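Local atomic coordinates of prolyl-tRNA synthetase (Giardia lamblia ATCC 50803, PDB entry 3IAL), a protein that probably joins L-proline to tRNA(Pro) in an ATP-dependent reaction, and binds the prolyl-adenylate intermediate. Residues B[442-445]-B[446-450]. Numbering follows the deposited sequence.
Sequences NCKS and FDEIV
A serine N-cap starts helix 446-455, in the C-terminal region of the prolyl-tRNA synthetase chain. Ser-445 is the capping residue, at the end of the short loop that leaves strand 440-442. Its OG accepts from Glu-448 N at 3.1 Å, with an N-H...O angle of 163°. The serine chi1 of 78° sets OG between its own N and carbonyl carbon, and from there it faces the first turn. The Ser-445 O accepts from Ile-449 N at 3.1 Å, which is the first i to i+4 bond of the helix. Ser-445 thus receives two N-H groups of the helix start, one on its side chain and one on its carbonyl.

Glu-448 ties its side chain back to the loop. Its CG passes alongside Ser-445 OG at 3.5 Å, and the chain runs on extended to the carboxylate. OE1 of Glu-448 accepts from Lys-444 N at 2.9 Å. The bond is nearly straight, but the N-H comes from above the carboxylate plane, 47° out of it. Here the side chain reaches back to the residue before the N-cap. The Lys-444 side chain runs beside Glu-448 in the same direction and bends at chi3 and chi4. Lys-444 NZ stays 4.1 Å from Glu-448 OE2, beyond a salt bridge, though the opposite charges may attract weakly.

Phe-446 and Ile-449 anchor the helix start: both pack on Leu-478 of helix 472-482 and on Leu-503. Cys-443 and Ile-449 both touch Ala-460 of strand 459-464, so the loop and the helix are set against the same strand. Cys-443 turns its side chain to the helix, and its CB meets Ile-449 CG1 at 3.6 Å.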
loop_
_atom_site.group_PDB
_atom_site.type_symbol
_atom_site.label_atom_id
_atom_site.label_comp_id
_atom_site.label_asym_id
_atom_site.label_seq_id
_atom_site.Cartn_x
_atom_site.Cartn_y
_atom_site.Cartn_z
ATOM N N ASN B 442 -13.392 35.722 -16.704
ATOM C CA ASN B 442 -14.803 36.102 -16.724
ATOM C C ASN B 442 -15.247 36.476 -18.140
ATOM O O ASN B 442 -14.544 37.195 -18.838
ATOM C CB ASN B 442 -15.062 37.240 -15.728
ATOM C CG ASN B 442 -15.060 36.754 -14.284
ATOM O OD1 ASN B 442 -15.823 35.855 -13.916
ATOM N ND2 ASN B 442 -14.201 37.342 -13.462
ATOM N N CYS B 443 -16.395 35.949 -18.563
ATOM C CA CYS B 443 -16.925 36.178 -19.912
ATOM C C CYS B 443 -18.400 36.571 -19.850
ATOM O O CYS B 443 -19.163 36.017 -19.052
ATOM C CB CYS B 443 -16.750 34.928 -20.774
ATOM S SG CYS B 443 -15.030 34.378 -20.907
ATOM N N LYS B 444 -18.784 37.532 -20.692
ATOM C CA LYS B 444 -20.141 38.088 -20.697
ATOM C C LYS B 444 -20.933 37.704 -21.946
ATOM O O LYS B 444 -22.009 38.251 -22.177
ATOM C CB LYS B 444 -20.090 39.620 -20.618
ATOM C CG LYS B 444 -19.381 40.178 -19.389
ATOM C CD LYS B 444 -19.655 41.683 -19.197
ATOM C CE LYS B 444 -18.995 42.543 -20.274
ATOM N NZ LYS B 444 -19.720 42.520 -21.586
ATOM N N SER B 445 -20.413 36.771 -22.742
ATOM C CA SER B 445 -21.058 36.389 -23.996
ATOM C C SER B 445 -20.522 35.077 -24.556
ATOM O O SER B 445 -19.454 34.623 -24.180
ATOM C CB SER B 445 -20.867 37.491 -25.044
ATOM O OG SER B 445 -19.562 37.437 -25.592
ATOM N N PHE B 446 -21.274 34.488 -25.478
ATOM C CA PHE B 446 -20.840 33.292 -26.185
ATOM C C PHE B 446 -19.471 33.508 -26.836
ATOM O O PHE B 446 -18.568 32.678 -26.678
ATOM C CB PHE B 446 -21.876 32.894 -27.238
ATOM C CG PHE B 446 -21.664 31.530 -27.817
ATOM C CD1 PHE B 446 -22.131 30.402 -27.159
ATOM C CD2 PHE B 446 -21.017 31.370 -29.036
ATOM C CE1 PHE B 446 -21.946 29.128 -27.705
ATOM C CE2 PHE B 446 -20.828 30.102 -29.584
ATOM C CZ PHE B 446 -21.297 28.983 -28.914
ATOM N N ASP B 447 -19.321 34.631 -27.536
ATOM C CA ASP B 447 -18.084 34.962 -28.247
ATOM C C ASP B 447 -16.886 35.096 -27.314
ATOM O O ASP B 447 -15.799 34.622 -27.640
ATOM C CB ASP B 447 -18.245 36.260 -29.049
ATOM C CG ASP B 447 -19.134 36.091 -30.282
ATOM O OD1 ASP B 447 -19.517 34.945 -30.603
ATOM O OD2 ASP B 447 -19.445 37.114 -30.930
ATOM N N GLU B 448 -17.084 35.736 -26.164
ATOM C CA GLU B 448 -16.012 35.891 -25.184
ATOM C C GLU B 448 -15.562 34.555 -24.583
ATOM O O GLU B 448 -14.369 34.353 -24.357
ATOM C CB GLU B 448 -16.418 36.859 -24.076
ATOM C CG GLU B 448 -16.410 38.329 -24.509
ATOM C CD GLU B 448 -16.642 39.301 -23.355
ATOM O OE1 GLU B 448 -16.684 38.862 -22.188
ATOM O OE2 GLU B 448 -16.780 40.516 -23.624
ATOM N N ILE B 449 -16.509 33.648 -24.334
ATOM C CA ILE B 449 -16.172 32.302 -23.861
ATOM C C ILE B 449 -15.359 31.545 -24.915
ATOM O O ILE B 449 -14.346 30.924 -24.597
ATOM C CB ILE B 449 -17.427 31.460 -23.543
ATOM C CG1 ILE B 449 -18.217 32.066 -22.377
ATOM C CG2 ILE B 449 -17.030 30.042 -23.190
ATOM C CD1 ILE B 449 -19.575 31.435 -22.184
ATOM N N VAL B 450 -15.812 31.601 -26.165
ATOM C CA VAL B 450 -15.133 30.925 -27.267
ATOM C C VAL B 450 -13.712 31.455 -27.502
ATOM O O VAL B 450 -12.775 30.680 -27.669
ATOM C CB VAL B 450 -15.940 31.062 -28.585
ATOM C CG1 VAL B 450 -15.091 30.667 -29.780
ATOM C CG2 VAL B 450 -17.213 30.228 -28.509
#